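Local coordinates for protein Succinylglutamatedesuccinylase/aspartoacylase (Rhodobacter sphaeroides 2.4.1, PDB 3CDX) that probably hydrolyses amide or ester bonds, as a metal-dependent member of the succinylglutamate desuccinylase/aspartoacylase family, and binds a calcium ion here, at residues S145-T150 with S197-C202; P93-P98 with Q128-F133. One frame throughout, in Å; residues are numbered along the deposited sequence.

How the contacts relate
Both contacts are buried in the catalytic domain, and they share no helix or strand. Contact 1 lies close to the centre of the chain. It sets strand 144-148 against the start of helix 199-205. Its chemistry is mixed: a phenylalanine ring packs against a carboxylate, and a water links strand and helix beside a calcium-bound histidine. Contact 2 is farther out. It packs helix 126-138 on the turn that leads into helix 97-102, and it is almost wholly apolar. The two centres are about 12 Å apart. Helix 126-138 and strand 144-148 follow each other in the chain. Contact 1 holds the calcium ligand His149; contact 2 only comes near the site, with the Asn96 side chain about 5 Å from that of His63.

Contact 1: residues S145-T150 with S197-C202; sequences SVDMHT and STFTSC. With CA (calcium ion), chain G.
Asp147 OD2 takes two bonds, one from a water shared with Thr200 and one from His149 of its own segment. The water donates to Asp147 OD2 at 3.0 Å and accepts a weak bond from Thr200 N, so it bridges strand and helix. His149 NE2 donates to Asp147 OD2 over 2.6 Å. The donor comes from above the carboxylate plane, while the oxygen lies in the plane of the imidazole. Asp147 OD1 is hydrogen-bonded to Thr59 OG1. These bonds fix the rotation of the carboxylate. On the far side of its ring, His149 ND1 binds calcium at 2.3 Å. His63 and Glu66 complete the protein ligands. The arrangement is consistent with the metal site of the zinc-carboxypeptidase-like family, occupied here by calcium, with Asp147 as a second-shell residue that probably orients His149. Phe199 packs beside the acid. Its CG is anti to the backbone N (chi1 -179°), which carries the ring toward the strand. Asp147 OD2 meets Phe199 CD2 at the ring edge, 3.6 Å away, with carboxylate and ring planes 79° apart. Ser145 OG lies 3.8 Å from Phe199 CE2. The helix is N-capped by Thr198, whose OG1 accepts from Ser201 N at 3.1 Å.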
loop_
_atom_site.group_PDB
_atom_site.type_symbol
_atom_site.label_atom_id
_atom_site.label_comp_id
_atom_site.label_asym_id
_atom_site.label_seq_id
_atom_site.Cartn_x
_atom_site.Cartn_y
_atom_site.Cartn_z
ATOM N N SER A 145 33.522 1.948 20.002
ATOM C CA SER A 145 32.488 1.409 19.110
ATOM C C SER A 145 32.925 1.457 17.650
ATOM O O SER A 145 33.474 2.472 17.172
ATOM C CB SER A 145 31.159 2.174 19.294
ATOM O OG SER A 145 30.351 2.161 18.099
ATOM N N VAL A 146 32.701 0.337 16.968
ATOM C CA VAL A 146 32.778 0.261 15.505
ATOM C C VAL A 146 31.346 -0.038 14.988
ATOM O O VAL A 146 30.767 -1.083 15.246
ATOM C CB VAL A 146 33.793 -0.784 14.966
ATOM C CG1 VAL A 146 33.958 -0.630 13.434
ATOM C CG2 VAL A 146 35.187 -0.639 15.677
ATOM N N ASP A 147 30.770 0.939 14.318
ATOM C CA ASP A 147 29.436 0.799 13.762
ATOM C C ASP A 147 29.596 0.583 12.258
ATOM O O ASP A 147 30.082 1.458 11.514
ATOM C CB ASP A 147 28.556 2.025 14.167
ATOM C CG ASP A 147 27.090 1.885 13.737
ATOM O OD1 ASP A 147 26.547 0.742 13.636
ATOM O OD2 ASP A 147 26.504 2.951 13.449
ATOM N N MET A 148 29.269 -0.628 11.821
ATOM C CA MET A 148 29.547 -1.018 10.439
ATOM C C MET A 148 28.396 -0.729 9.427
ATOM O O MET A 148 27.276 -1.296 9.505
ATOM C CB MET A 148 29.943 -2.500 10.415
ATOM C CG MET A 148 31.184 -2.860 11.317
ATOM S SD MET A 148 31.861 -4.544 11.208
ATOM C CE MET A 148 32.786 -4.489 9.705
ATOM N N HIS A 149 28.712 0.126 8.463
ATOM C CA HIS A 149 27.773 0.568 7.465
ATOM C C HIS A 149 28.304 0.321 6.057
ATOM O O HIS A 149 29.496 -0.017 5.870
ATOM C CB HIS A 149 27.488 2.076 7.670
ATOM C CG HIS A 149 26.669 2.363 8.894
ATOM N ND1 HIS A 149 25.303 2.552 8.855
ATOM C CD2 HIS A 149 27.021 2.447 10.197
ATOM C CE1 HIS A 149 24.845 2.747 10.077
ATOM N NE2 HIS A 149 25.871 2.706 10.911
ATOM N N THR A 150 27.412 0.516 5.082
ATOM C CA THR A 150 27.741 0.615 3.667
ATOM C C THR A 150 26.742 1.624 3.108
ATOM O O THR A 150 25.900 2.132 3.862
ATOM C CB THR A 150 27.550 -0.719 2.895
ATOM O OG1 THR A 150 26.141 -0.991 2.740
ATOM C CG2 THR A 150 28.224 -1.899 3.590
ATOM N N SER A 197 21.617 12.766 14.824
ATOM C CA SER A 197 20.665 11.792 15.339
ATOM C C SER A 197 21.069 10.395 14.915
ATOM O O SER A 197 20.252 9.440 14.949
ATOM C CB SER A 197 19.265 12.155 14.830
ATOM O OG SER A 197 19.347 12.516 13.457
ATOM N N THR A 198 22.329 10.271 14.499
ATOM C CA THR A 198 22.871 8.962 14.166
ATOM C C THR A 198 23.329 8.236 15.425
ATOM O O THR A 198 23.533 8.847 16.487
ATOM C CB THR A 198 24.084 9.061 13.234
ATOM O OG1 THR A 198 25.125 9.739 13.934
ATOM C CG2 THR A 198 23.733 9.790 11.914
ATOM N N PHE A 199 23.538 6.937 15.301
ATOM C CA PHE A 199 24.174 6.203 16.408
ATOM C C PHE A 199 25.575 6.726 16.733
ATOM O O PHE A 199 25.936 6.849 17.898
ATOM C CB PHE A 199 24.238 4.725 16.116
ATOM C CG PHE A 199 24.856 3.908 17.216
ATOM C CD1 PHE A 199 24.265 3.839 18.479
ATOM C CD2 PHE A 199 26.028 3.183 16.976
ATOM C CE1 PHE A 199 24.832 3.041 19.490
ATOM C CE2 PHE A 199 26.608 2.397 17.977
ATOM C CZ PHE A 199 26.002 2.315 19.231
ATOM N N THR A 200 26.374 7.018 15.711
ATOM C CA THR A 200 27.739 7.520 15.954
ATOM C C THR A 200 27.716 8.809 16.782
ATOM O O THR A 200 28.535 8.981 17.684
ATOM C CB THR A 200 28.605 7.644 14.649
ATOM O OG1 THR A 200 27.969 8.506 13.695
ATOM C CG2 THR A 200 28.792 6.281 13.985
ATOM N N SER A 201 26.743 9.692 16.528
ATOM C CA SER A 201 26.655 10.948 17.287
ATOM C C SER A 201 26.373 10.679 18.769
ATOM O O SER A 201 26.791 11.453 19.630
ATOM C CB SER A 201 25.639 11.930 16.678
ATOM O OG SER A 201 24.307 11.499 16.901
ATOM N N CYS A 202 25.698 9.565 19.059
ATOM C CA CYS A 202 25.508 9.105 20.435
ATOM C C CYS A 202 26.818 8.671 21.059
ATOM O O CYS A 202 27.126 9.070 22.175
ATOM C CB CYS A 202 24.537 7.939 20.494
ATOM S SG CYS A 202 22.878 8.431 20.223
HETATM CA CA CA G . 24.058 3.119 6.992
HETATM O O HOH W 1 25.698 5.762 12.724
#

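Contact 2: residues P93-P98 with Q128-F133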
loop_
_atom_site.group_PDB
_atom_site.type_symbol
_atom_site.label_atom_id
_atom_site.label_comp_id
_atom_site.label_asym_id
_atom_site.label_seq_id
_atom_site.Cartn_x
_atom_site.Cartn_y
_atom_site.Cartn_z
ATOM N N PRO A 93 25.345 -8.045 15.461
ATOM C CA PRO A 93 25.562 -7.986 14.015
ATOM C C PRO A 93 24.346 -7.527 13.236
ATOM O O PRO A 93 24.482 -7.142 12.089
ATOM C CB PRO A 93 25.815 -9.444 13.644
ATOM C CG PRO A 93 25.037 -10.221 14.673
ATOM C CD PRO A 93 25.238 -9.445 15.945
ATOM N N ALA A 94 23.178 -7.575 13.845
ATOM C CA ALA A 94 21.938 -7.378 13.098
ATOM C C ALA A 94 20.939 -6.593 13.936
ATOM O O ALA A 94 20.000 -7.142 14.451
ATOM C CB ALA A 94 21.376 -8.745 12.672
ATOM N N VAL A 95 21.178 -5.289 14.077
ATOM C CA VAL A 95 20.462 -4.489 15.060
ATOM C C VAL A 95 18.977 -4.282 14.636
ATOM O O VAL A 95 18.073 -4.543 15.412
ATOM C CB VAL A 95 21.138 -3.118 15.229
ATOM C CG1 VAL A 95 20.243 -2.149 16.061
ATOM C CG2 VAL A 95 22.504 -3.265 15.916
ATOM N N ASN A 96 18.757 -3.818 13.409
ATOM C CA ASN A 96 17.429 -3.445 12.928
ATOM C C ASN A 96 16.803 -4.627 12.211
ATOM O O ASN A 96 16.660 -4.634 10.970
ATOM C CB ASN A 96 17.598 -2.234 11.998
ATOM C CG ASN A 96 16.301 -1.469 11.756
ATOM O OD1 ASN A 96 15.206 -1.908 12.144
ATOM N ND2 ASN A 96 16.421 -0.315 11.083
ATOM N N MET A 97 16.455 -5.650 12.982
ATOM C CA MET A 97 15.948 -6.909 12.412
ATOM C C MET A 97 14.787 -6.778 11.422
ATOM O O MET A 97 14.818 -7.391 10.355
ATOM C CB MET A 97 15.581 -7.898 13.518
ATOM C CG MET A 97 16.791 -8.782 13.953
ATOM S SD MET A 97 17.556 -9.752 12.591
ATOM C CE MET A 97 16.267 -10.576 11.798
ATOM N N PRO A 98 13.763 -5.949 11.748
ATOM C CA PRO A 98 12.690 -5.822 10.721
ATOM C C PRO A 98 13.158 -5.264 9.372
ATOM O O PRO A 98 12.669 -5.694 8.309
ATOM C CB PRO A 98 11.650 -4.897 11.394
ATOM C CG PRO A 98 11.965 -4.998 12.936
ATOM C CD PRO A 98 13.474 -5.161 12.979
ATOM N N GLN A 128 12.363 4.122 17.331
ATOM C CA GLN A 128 12.704 5.021 18.430
ATOM C C GLN A 128 13.035 4.266 19.717
ATOM O O GLN A 128 13.958 4.653 20.447
ATOM C CB GLN A 128 11.577 6.040 18.698
ATOM C CG GLN A 128 11.213 7.002 17.536
ATOM C CD GLN A 128 10.073 7.952 17.911
ATOM O OE1 GLN A 128 8.974 7.520 18.281
ATOM N NE2 GLN A 128 10.342 9.249 17.832
ATOM N N MET A 129 12.273 3.205 20.001
ATOM C CA MET A 129 12.483 2.389 21.210
ATOM C C MET A 129 13.776 1.549 21.097
ATOM O O MET A 129 14.549 1.365 22.062
ATOM C CB MET A 129 11.230 1.496 21.405
ATOM C CG MET A 129 11.460 0.202 22.189
ATOM S SD MET A 129 10.057 -0.978 22.268
ATOM C CE MET A 129 10.616 -2.052 20.883
ATOM N N LEU A 130 14.020 1.052 19.896
ATOM C CA LEU A 130 15.260 0.342 19.621
ATOM C C LEU A 130 16.471 1.291 19.675
ATOM O O LEU A 130 17.502 0.935 20.205
ATOM C CB LEU A 130 15.178 -0.423 18.268
ATOM C CG LEU A 130 16.435 -1.190 17.854
ATOM C CD1 LEU A 130 16.842 -2.228 18.994
ATOM C CD2 LEU A 130 16.186 -1.869 16.495
ATOM N N ALA A 131 16.355 2.493 19.131
ATOM C CA ALA A 131 17.459 3.433 19.212
ATOM C C ALA A 131 17.753 3.732 20.691
ATOM O O ALA A 131 18.902 3.782 21.083
ATOM C CB ALA A 131 17.145 4.700 18.457
ATOM N N HIS A 132 16.709 3.922 21.514
ATOM C CA HIS A 132 16.924 4.191 22.945
ATOM C C HIS A 132 17.655 3.048 23.678
ATOM O O HIS A 132 18.614 3.280 24.441
ATOM C CB HIS A 132 15.611 4.544 23.654
ATOM C CG HIS A 132 15.726 4.562 25.152
ATOM N ND1 HIS A 132 15.398 3.470 25.935
ATOM C CD2 HIS A 132 16.138 5.536 26.008
ATOM C CE1 HIS A 132 15.617 3.768 27.208
ATOM N NE2 HIS A 132 16.064 5.013 27.281
ATOM N N PHE A 133 17.235 1.810 23.432
ATOM C CA PHE A 133 17.891 0.632 24.039
ATOM C C PHE A 133 19.368 0.601 23.684
ATOM O O PHE A 133 20.195 0.314 24.521
ATOM C CB PHE A 133 17.194 -0.662 23.572
ATOM C CG PHE A 133 17.893 -1.965 24.006
ATOM C CD1 PHE A 133 17.730 -2.471 25.303
ATOM C CD2 PHE A 133 18.690 -2.673 23.113
ATOM C CE1 PHE A 133 18.354 -3.643 25.705
ATOM C CE2 PHE A 133 19.336 -3.870 23.512
ATOM C CZ PHE A 133 19.160 -4.353 24.817
#
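One methyl group makes nearly the whole contact: Leu130 CD2 reaches a backbone carbonyl as well as side chains. It lies 3.4 Å from Val95 O. Leu130 CD2 is also 4.1 Å from Val95 CG1 and 4.1 Å from Asn96 CA. The Leu130 side chain runs out straight from helix 126-138: chi1 and chi2 together extend the CD2 branch, with CD2 anti to CA, onto the turn. Val95 turns its CG1 branch to meet it, and the two side chains pass at a slant. The turn is an inverse gamma turn centred on Asn96, with a weak bond from Met97 N to Val95 O at 3.1 Å. Asn96 is also the N-cap residue of helix 97-102. Its side chain makes no capping bond; its ND2 donates instead to Val62 O, in the loop next to the calcium ligand His63. The backbones of Val95 and Asn96 are further bonded to Gly60 and Gly61. Leu134, one helical turn after Leu130, adds to the apolar cover on Val95. Nothing polar joins the two segments directly, so the fit is van der Waals and rests on shape. The bonds to Gly60, Gly61 and Val62 probably do more to set the turn in place near His63.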